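Local coordinates for nicastrin (Dictyostelium purpureum, PDB 4R12), which probably serves as an essential subunit of gamma-secretase, the complex that cuts integral membrane proteins within the membrane, at residues A240-T243 with L244-I248; D429-Y432 with I433-F437; K474-P477 with L478-P482. One frame throughout, in Å; residues are numbered along the deposited sequence.

In the fold
Contacts 1 and 2 each join residues one turn apart within a helix, 234-252 and 427-441, and these two helices pack against each other in the large lobe. Their centres are about 10 Å apart. T243 CG2 lies 3.7 Å from I430 CG2, while V247 CA sits 3.5 Å from S435 OG. Contact 3 is a surface loop between helix 452-463 and strand 495-496. Its centre lies about 20 Å from that of contact 1 and about 30 Å from that of contact 2, and its nearest atoms stay about 9 Å and 17 Å from them. The D429 side chain in contact 2 is about 9 Å from a bound N-acetylglucosamine.

Contact 1 (A240-T243 with L244-I248); sequences ATVT and LLSVI
S246 folds its hydroxyl back onto V242, one turn earlier in the same helix, and OG donates to V242 O over 2.7 Å. The same oxygen takes the amide as well, S246 N at 2.9 Å, which means that a single carbonyl is gripped twice by one residue. The two donors arrive from opposite faces of the carbonyl plane, with the hydroxyl standing 36° out of it, and the N-H...O bond from S246 N is bent to 146°. With chi1 at -59°, OG stands anti to its own carbonyl carbon and beside its own N, the position from which it reaches back to the preceding turn. V242 CG1 flanks it, 3.9 Å from OG. F454 and I455 of helix 452-463 cover this serine, and the bond to V242 O satisfies the buried hydroxyl. Replacing S246 by an alanine would probably leave V242 O with the amide alone and a small gap beside V242 CG1.

The other carbonyls are met in the ordinary way: L244 N reaches A240 O at 2.8 Å, L245 N reaches T241 O at 3.1 Å, and V247 N reaches T243 O at 2.8 Å. S246 O is hydrogen-bonded to S250 OG. Both threonines repeat the serine's habit, T241 OG1 bonding to S237 O and T243 OG1 to F239 O. Their methyls are thus left for apolar packing: T241 CG2 runs alongside L245, 4.1 Å from its CD1, both side chains pointing the same way. L244 and L245 also press on F267 of strand 262-268. This is an alpha helix laid against a beta strand in the alpha/beta large lobe, whose family belongs to the zinc-exopeptidase clan, with buried hydroxyls bonded back to the preceding turn.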
ATOM      1  N   ALA A 240       2.500  -9.238   4.546  1.00 19.69           N
ATOM      2  CA  ALA A 240       3.673  -9.604   3.756  1.00 20.46           C
ATOM      3  C   ALA A 240       4.855  -8.647   3.960  1.00 19.98           C
ATOM      4  O   ALA A 240       6.008  -9.081   4.025  1.00 20.30           O
ATOM      5  CB  ALA A 240       3.315  -9.688   2.243  1.00 20.65           C
ATOM      6  N   THR A 241       4.578  -7.351   4.072  1.00 20.55           N
ATOM      7  CA  THR A 241       5.661  -6.403   4.342  1.00 20.60           C
ATOM      8  C   THR A 241       6.390  -6.736   5.653  1.00 21.03           C
ATOM      9  O   THR A 241       7.623  -6.757   5.701  1.00 19.23           O
ATOM     10  CB  THR A 241       5.134  -4.963   4.392  1.00 21.53           C
ATOM     11  OG1 THR A 241       4.480  -4.666   3.149  1.00 21.73           O
ATOM     12  CG2 THR A 241       6.287  -3.980   4.622  1.00 20.02           C
ATOM     13  N   VAL A 242       5.628  -7.008   6.709  1.00 20.32           N
ATOM     14  CA  VAL A 242       6.212  -7.426   7.986  1.00 20.05           C
ATOM     15  C   VAL A 242       7.005  -8.718   7.830  1.00 19.94           C
ATOM     16  O   VAL A 242       8.124  -8.879   8.371  1.00 21.82           O
ATOM     17  CB  VAL A 242       5.110  -7.631   9.049  1.00 19.97           C
ATOM     18  CG1 VAL A 242       5.675  -8.287  10.300  1.00 20.69           C
ATOM     19  CG2 VAL A 242       4.469  -6.297   9.399  1.00 19.92           C
ATOM     20  N   THR A 243       6.405  -9.649   7.098  1.00 20.77           N
ATOM     21  CA  THR A 243       7.024 -10.944   6.833  1.00 20.24           C
ATOM     22  C   THR A 243       8.386 -10.782   6.185  1.00 20.31           C
ATOM     23  O   THR A 243       9.391 -11.294   6.692  1.00 20.97           O
ATOM     24  CB  THR A 243       6.132 -11.810   5.912  1.00 19.63           C
ATOM     25  OG1 THR A 243       4.883 -12.083   6.560  1.00 20.70           O
ATOM     26  CG2 THR A 243       6.835 -13.140   5.589  1.00 19.64           C
ATOM     27  N   LEU A 244       8.434 -10.064   5.063  1.00 20.74           N
ATOM     28  CA  LEU A 244       9.696  -9.951   4.322  1.00 21.00           C
ATOM     29  C   LEU A 244      10.762  -9.170   5.097  1.00 21.80           C
ATOM     30  O   LEU A 244      11.941  -9.547   5.087  1.00 22.23           O
ATOM     31  CB  LEU A 244       9.467  -9.311   2.960  1.00 22.04           C
ATOM     32  CG  LEU A 244      10.695  -9.386   2.048  1.00 23.14           C
ATOM     33  CD1 LEU A 244      11.186 -10.845   1.939  1.00 22.07           C
ATOM     34  CD2 LEU A 244      10.349  -8.831   0.662  1.00 23.39           C
ATOM     35  N   LEU A 245      10.371  -8.102   5.786  1.00 20.98           N
ATOM     36  CA  LEU A 245      11.340  -7.424   6.650  1.00 21.18           C
ATOM     37  C   LEU A 245      11.847  -8.364   7.751  1.00 21.35           C
ATOM     38  O   LEU A 245      13.032  -8.320   8.100  1.00 22.86           O
ATOM     39  CB  LEU A 245      10.753  -6.138   7.275  1.00 21.19           C
ATOM     40  CG  LEU A 245      10.545  -4.994   6.270  1.00 21.08           C
ATOM     41  CD1 LEU A 245       9.658  -3.893   6.878  1.00 21.65           C
ATOM     42  CD2 LEU A 245      11.894  -4.398   5.838  1.00 21.53           C
ATOM     43  N   SER A 246      10.969  -9.213   8.284  1.00 21.16           N
ATOM     44  CA  SER A 246      11.360 -10.128   9.359  1.00 22.98           C
ATOM     45  C   SER A 246      12.238 -11.272   8.816  1.00 23.07           C
ATOM     46  O   SER A 246      13.157 -11.744   9.495  1.00 23.48           O
ATOM     47  CB  SER A 246      10.126 -10.681  10.077  1.00 22.66           C
ATOM     48  OG  SER A 246       9.359  -9.611  10.628  1.00 21.56           O
ATOM     49  N   VAL A 247      11.963 -11.692   7.588  1.00 21.04           N
ATOM     50  CA  VAL A 247      12.828 -12.618   6.868  1.00 22.66           C
ATOM     51  C   VAL A 247      14.234 -12.026   6.704  1.00 22.57           C
ATOM     52  O   VAL A 247      15.236 -12.684   6.962  1.00 22.24           O
ATOM     53  CB  VAL A 247      12.237 -12.962   5.475  1.00 22.12           C
ATOM     54  CG1 VAL A 247      13.307 -13.552   4.550  1.00 22.11           C
ATOM     55  CG2 VAL A 247      11.056 -13.935   5.617  1.00 20.25           C
ATOM     56  N   ILE A 248      14.291 -10.772   6.266  1.00 21.64           N
ATOM     57  CA  ILE A 248      15.556 -10.061   6.055  1.00 22.08           C
ATOM     58  C   ILE A 248      16.302  -9.917   7.390  1.00 24.23           C
ATOM     59  O   ILE A 248      17.502 -10.213   7.492  1.00 25.02           O
ATOM     60  CB  ILE A 248      15.299  -8.686   5.399  1.00 22.10           C
ATOM     61  CG1 ILE A 248      14.793  -8.897   3.967  1.00 22.07           C
ATOM     62  CG2 ILE A 248      16.567  -7.849   5.370  1.00 23.99           C
ATOM     63  CD1 ILE A 248      14.239  -7.673   3.309  1.00 21.76           C
TER

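Contact 2 (D429-Y432 with I433-F437); sequences DIVY and ILSTF
Y432 and T436 sit one turn apart on alpha helix 427-441 of the large lobe, and the tyrosine ring lies against the threonine hydroxyl. With CG anti to the backbone N (chi1 176°), the ring runs on toward the next turn. CB starts beside the following peptide, 3.1 Å from I433 N, and CG and CD2 are both still 3.6 Å from that nitrogen. Farther out the ring slides under T436: OG1 hovers over one face, offset toward the rim, 3.5 Å from both CE1 and CZ, with CD1 and CE2 slightly farther off. Y365 meets the ring edge-to-face. On the neighbouring sides of the helix, I430 CG2 meets L434 CD1 at 3.6 Å, the two side chains lying side by side, and S435 OG donates to V431 O at 2.6 Å.

T436 OG1 is itself held from two directions. It donates to Y432 O at 2.9 Å, coming from the face of that carbonyl opposite T436 N, which bonds to the same oxygen. At the tip of the tyrosine, OH shares a water with this hydroxyl: the water lies 2.9 Å from Y432 OH and donates to T436 OG1.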
ATOM      1  N   ASP A 429       5.947 -19.154  11.452  1.00 23.70           N
ATOM      2  CA  ASP A 429       6.112 -20.238  10.483  1.00 25.12           C
ATOM      3  C   ASP A 429       6.426 -19.715   9.085  1.00 25.51           C
ATOM      4  O   ASP A 429       7.354 -20.204   8.434  1.00 24.39           O
ATOM      5  CB  ASP A 429       4.861 -21.124  10.453  1.00 26.19           C
ATOM      6  CG  ASP A 429       4.887 -22.199  11.535  1.00 29.59           C
ATOM      7  OD1 ASP A 429       5.958 -22.388  12.144  1.00 29.04           O
ATOM      8  OD2 ASP A 429       3.855 -22.863  11.757  1.00 31.63           O
ATOM      9  N   ILE A 430       5.675 -18.712   8.621  1.00 23.52           N
ATOM     10  CA  ILE A 430       5.915 -18.170   7.293  1.00 22.44           C
ATOM     11  C   ILE A 430       7.307 -17.514   7.210  1.00 23.51           C
ATOM     12  O   ILE A 430       8.037 -17.726   6.226  1.00 23.66           O
ATOM     13  CB  ILE A 430       4.786 -17.176   6.898  1.00 22.07           C
ATOM     14  CG1 ILE A 430       3.466 -17.952   6.743  1.00 23.58           C
ATOM     15  CG2 ILE A 430       5.127 -16.437   5.601  1.00 22.91           C
ATOM     16  CD1 ILE A 430       2.214 -17.073   6.539  1.00 21.76           C
ATOM     17  N   VAL A 431       7.696 -16.749   8.239  1.00 22.04           N
ATOM     18  CA  VAL A 431       9.031 -16.151   8.240  1.00 22.09           C
ATOM     19  C   VAL A 431      10.115 -17.240   8.239  1.00 23.31           C
ATOM     20  O   VAL A 431      11.087 -17.170   7.469  1.00 24.44           O
ATOM     21  CB  VAL A 431       9.248 -15.214   9.444  1.00 22.58           C
ATOM     22  CG1 VAL A 431      10.687 -14.681   9.468  1.00 21.33           C
ATOM     23  CG2 VAL A 431       8.252 -14.050   9.386  1.00 20.85           C
ATOM     24  N   TYR A 432       9.941 -18.250   9.077  1.00 22.57           N
ATOM     25  CA  TYR A 432      10.906 -19.347   9.115  1.00 23.30           C
ATOM     26  C   TYR A 432      11.007 -20.065   7.775  1.00 22.99           C
ATOM     27  O   TYR A 432      12.113 -20.294   7.252  1.00 24.62           O
ATOM     28  CB  TYR A 432      10.556 -20.364  10.205  1.00 24.78           C
ATOM     29  CG  TYR A 432      11.516 -21.535  10.162  1.00 26.45           C
ATOM     30  CD1 TYR A 432      12.821 -21.389  10.618  1.00 28.03           C
ATOM     31  CD2 TYR A 432      11.141 -22.765   9.611  1.00 26.78           C
ATOM     32  CE1 TYR A 432      13.730 -22.441  10.571  1.00 29.50           C
ATOM     33  CE2 TYR A 432      12.050 -23.826   9.553  1.00 29.78           C
ATOM     34  CZ  TYR A 432      13.346 -23.653  10.032  1.00 30.51           C
ATOM     35  OH  TYR A 432      14.269 -24.674   9.985  1.00 30.76           O
ATOM     36  N   ILE A 433       9.855 -20.426   7.215  1.00 23.54           N
ATOM     37  CA  ILE A 433       9.853 -21.170   5.967  1.00 23.67           C
ATOM     38  C   ILE A 433      10.457 -20.329   4.840  1.00 24.53           C
ATOM     39  O   ILE A 433      11.300 -20.821   4.094  1.00 26.19           O
ATOM     40  CB  ILE A 433       8.422 -21.638   5.608  1.00 24.57           C
ATOM     41  CG1 ILE A 433       7.953 -22.666   6.640  1.00 24.94           C
ATOM     42  CG2 ILE A 433       8.378 -22.231   4.203  1.00 25.24           C
ATOM     43  CD1 ILE A 433       6.447 -22.896   6.654  1.00 24.38           C
ATOM     44  N   LEU A 434      10.058 -19.060   4.725  1.00 23.67           N
ATOM     45  CA  LEU A 434      10.583 -18.238   3.637  1.00 23.61           C
ATOM     46  C   LEU A 434      12.079 -17.941   3.809  1.00 23.04           C
ATOM     47  O   LEU A 434      12.819 -17.913   2.827  1.00 24.95           O
ATOM     48  CB  LEU A 434       9.796 -16.926   3.505  1.00 22.22           C
ATOM     49  CG  LEU A 434       8.363 -17.092   2.968  1.00 22.90           C
ATOM     50  CD1 LEU A 434       7.610 -15.760   3.018  1.00 21.44           C
ATOM     51  CD2 LEU A 434       8.330 -17.678   1.528  1.00 24.86           C
ATOM     52  N   SER A 435      12.517 -17.722   5.046  1.00 22.92           N
ATOM     53  CA  SER A 435      13.938 -17.473   5.313  1.00 22.98           C
ATOM     54  C   SER A 435      14.792 -18.675   4.909  1.00 24.82           C
ATOM     55  O   SER A 435      15.805 -18.532   4.239  1.00 25.44           O
ATOM     56  CB  SER A 435      14.174 -17.166   6.790  1.00 24.58           C
ATOM     57  OG  SER A 435      13.412 -16.045   7.207  1.00 25.76           O
ATOM     58  N   THR A 436      14.352 -19.857   5.319  1.00 25.57           N
ATOM     59  CA  THR A 436      15.066 -21.097   5.031  1.00 26.55           C
ATOM     60  C   THR A 436      15.059 -21.382   3.521  1.00 26.41           C
ATOM     61  O   THR A 436      16.068 -21.804   2.942  1.00 27.91           O
ATOM     62  CB  THR A 436      14.436 -22.261   5.808  1.00 28.38           C
ATOM     63  OG1 THR A 436      14.515 -21.982   7.216  1.00 26.70           O
ATOM     64  CG2 THR A 436      15.165 -23.589   5.509  1.00 30.70           C
ATOM     65  N   PHE A 437      13.919 -21.120   2.892  1.00 26.18           N
ATOM     66  CA  PHE A 437      13.757 -21.324   1.458  1.00 26.19           C
ATOM     67  C   PHE A 437      14.719 -20.438   0.670  1.00 27.46           C
ATOM     68  O   PHE A 437      15.427 -20.915  -0.213  1.00 29.19           O
ATOM     69  CB  PHE A 437      12.297 -21.053   1.062  1.00 25.74           C
ATOM     70  CG  PHE A 437      12.075 -20.849  -0.417  1.00 27.23           C
ATOM     71  CD1 PHE A 437      12.248 -21.895  -1.315  1.00 28.05           C
ATOM     72  CD2 PHE A 437      11.642 -19.625  -0.898  1.00 26.94           C
ATOM     73  CE1 PHE A 437      12.029 -21.709  -2.678  1.00 29.75           C
ATOM     74  CE2 PHE A 437      11.416 -19.427  -2.266  1.00 27.85           C
ATOM     75  CZ  PHE A 437      11.610 -20.475  -3.154  1.00 29.76           C
TER
HETATM   76  O   HOH W   1      16.558 -23.342   8.743  1.00 32.32           O

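Contact 3 (K474-P477 with L478-P482); sequences KTYP and LNEVP
A surface loop between helix 452-463 and strand 495-496 brings Y476 and E480 together, four residues apart across a bend in the chain. The carboxylate comes to the rim of the phenol ring: E480 OE2 lies at its edge, in the ring plane, 3.4 Å from Y476 CE1. Y476 OH donates to the same oxygen in a weak bond of 3.3 Å. The two flat groups are not coplanar, their planes being turned 46° against each other. The glutamate chain is extended beyond CG, which carries its carboxylate out to the phenol end of the tyrosine. Under the ring the next residue fills in, P477 CD lying 3.3 Å from the plane of the Y476 ring, over one face and offset toward its rim.

P477 marks the inner side of the bend. Its CB rests 3.4 Å from L478 N and 3.8 Å from N479 O, while its ring also touches Y500 of helix 500-512. The bend runs on into an Asx turn: N479 OD1 accepts from V481 N at 2.9 Å, with the donor well above the plane of the side-chain carbonyl, 56° out of it. The other end of the N479 amide is engaged too, ND2 bonding to D229 O. That bond ties the loop to the segment leading into helix 234-252, where I232 also meets V481. In the loop just after helix 452-463, T467 touches both Y476 and E480, and the backbone of E480 is hydrogen-bonded to I466.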
ATOM      1  N   LYS A 474      13.453  11.014  11.983  1.00 35.91           N
ATOM      2  CA  LYS A 474      13.684  12.413  12.357  1.00 39.96           C
ATOM      3  C   LYS A 474      12.384  13.106  12.769  1.00 40.52           C
ATOM      4  O   LYS A 474      12.395  14.232  13.257  1.00 41.60           O
ATOM      5  CB  LYS A 474      14.339  13.176  11.195  1.00 40.51           C
ATOM      6  CG  LYS A 474      15.555  12.475  10.588  1.00 43.69           C
ATOM      7  CD  LYS A 474      16.778  12.561  11.493  1.00 44.32           C
ATOM      8  CE  LYS A 474      17.315  13.989  11.554  1.00 47.86           C
ATOM      9  NZ  LYS A 474      18.460  14.163  12.510  1.00 47.10           N
ATOM     10  N   THR A 475      11.261  12.432  12.557  1.00 37.55           N
ATOM     11  CA  THR A 475       9.955  12.995  12.886  1.00 37.63           C
ATOM     12  C   THR A 475       9.091  11.936  13.570  1.00 36.26           C
ATOM     13  O   THR A 475       9.400  10.752  13.501  1.00 34.20           O
ATOM     14  CB  THR A 475       9.212  13.514  11.619  1.00 39.64           C
ATOM     15  OG1 THR A 475       9.141  12.472  10.631  1.00 41.13           O
ATOM     16  CG2 THR A 475       9.937  14.709  11.020  1.00 40.96           C
ATOM     17  N   TYR A 476       8.023  12.368  14.235  1.00 37.04           N
ATOM     18  CA  TYR A 476       7.004  11.456  14.743  1.00 37.76           C
ATOM     19  C   TYR A 476       5.812  11.457  13.774  1.00 35.38           C
ATOM     20  O   TYR A 476       5.457  12.509  13.257  1.00 35.52           O
ATOM     21  CB  TYR A 476       6.556  11.869  16.144  1.00 38.63           C
ATOM     22  CG  TYR A 476       5.984  10.721  16.946  1.00 41.17           C
ATOM     23  CD1 TYR A 476       4.626  10.405  16.883  1.00 40.82           C
ATOM     24  CD2 TYR A 476       6.806   9.936  17.746  1.00 42.70           C
ATOM     25  CE1 TYR A 476       4.106   9.340  17.606  1.00 41.50           C
ATOM     26  CE2 TYR A 476       6.295   8.871  18.474  1.00 42.95           C
ATOM     27  CZ  TYR A 476       4.946   8.579  18.403  1.00 43.38           C
ATOM     28  OH  TYR A 476       4.445   7.518  19.132  1.00 46.21           O
ATOM     29  N   PRO A 477       5.198  10.283  13.515  1.00 32.70           N
ATOM     30  CA  PRO A 477       4.081  10.287  12.555  1.00 31.92           C
ATOM     31  C   PRO A 477       2.836  11.044  13.058  1.00 31.17           C
ATOM     32  O   PRO A 477       2.450  10.880  14.207  1.00 31.58           O
ATOM     33  CB  PRO A 477       3.767   8.787  12.368  1.00 30.26           C
ATOM     34  CG  PRO A 477       4.268   8.129  13.615  1.00 31.77           C
ATOM     35  CD  PRO A 477       5.498   8.926  14.016  1.00 33.04           C
ATOM     36  N   LEU A 478       2.223  11.847  12.198  1.00 31.36           N
ATOM     37  CA  LEU A 478       0.988  12.564  12.549  1.00 30.89           C
ATOM     38  C   LEU A 478      -0.187  11.607  12.790  1.00 31.32           C
ATOM     39  O   LEU A 478      -1.042  11.847  13.640  1.00 31.09           O
ATOM     40  CB  LEU A 478       0.633  13.559  11.447  1.00 32.81           C
ATOM     41  CG  LEU A 478       1.694  14.641  11.193  1.00 36.74           C
ATOM     42  CD1 LEU A 478       1.353  15.500   9.976  1.00 35.89           C
ATOM     43  CD2 LEU A 478       1.891  15.506  12.441  1.00 38.04           C
ATOM     44  N   ASN A 479      -0.204  10.514  12.039  1.00 27.79           N
ATOM     45  CA  ASN A 479      -1.257   9.520  12.119  1.00 26.83           C
ATOM     46  C   ASN A 479      -0.663   8.188  12.595  1.00 28.28           C
ATOM     47  O   ASN A 479       0.201   7.611  11.932  1.00 25.05           O
ATOM     48  CB  ASN A 479      -1.945   9.384  10.742  1.00 27.22           C
ATOM     49  CG  ASN A 479      -3.042   8.314  10.722  1.00 27.53           C
ATOM     50  OD1 ASN A 479      -3.445   7.801  11.762  1.00 27.90           O
ATOM     51  ND2 ASN A 479      -3.537   7.985   9.516  1.00 26.94           N
ATOM     52  N   GLU A 480      -1.107   7.699  13.748  1.00 26.40           N
ATOM     53  CA  GLU A 480      -0.546   6.463  14.287  1.00 26.44           C
ATOM     54  C   GLU A 480      -1.229   5.241  13.715  1.00 25.60           C
ATOM     55  O   GLU A 480      -0.799   4.124  13.958  1.00 24.07           O
ATOM     56  CB  GLU A 480      -0.639   6.442  15.820  1.00 28.46           C
ATOM     57  CG  GLU A 480       0.116   7.596  16.482  1.00 28.91           C
ATOM     58  CD  GLU A 480       0.164   7.468  18.003  1.00 35.47           C
ATOM     59  OE1 GLU A 480      -0.801   6.943  18.597  1.00 34.39           O
ATOM     60  OE2 GLU A 480       1.178   7.884  18.595  1.00 35.30           O
ATOM     61  N   VAL A 481      -2.300   5.431  12.954  1.00 25.00           N
ATOM     62  CA  VAL A 481      -2.847   4.295  12.204  1.00 24.14           C
ATOM     63  C   VAL A 481      -1.904   4.007  11.059  1.00 22.98           C
ATOM     64  O   VAL A 481      -1.634   4.893  10.257  1.00 24.42           O
ATOM     65  CB  VAL A 481      -4.259   4.568  11.642  1.00 24.68           C
ATOM     66  CG1 VAL A 481      -4.740   3.353  10.808  1.00 24.55           C
ATOM     67  CG2 VAL A 481      -5.232   4.877  12.765  1.00 25.93           C
ATOM     68  N   PRO A 482      -1.378   2.773  10.976  1.00 23.31           N
ATOM     69  CA  PRO A 482      -0.525   2.492   9.819  1.00 22.54           C
ATOM     70  C   PRO A 482      -1.326   2.687   8.536  1.00 23.04           C
ATOM     71  O   PRO A 482      -2.440   2.170   8.455  1.00 23.30           O
ATOM     72  CB  PRO A 482      -0.139   1.014   9.986  1.00 22.20           C
ATOM     73  CG  PRO A 482      -0.532   0.647  11.401  1.00 23.50           C
ATOM     74  CD  PRO A 482      -1.627   1.581  11.803  1.00 23.30           C
TER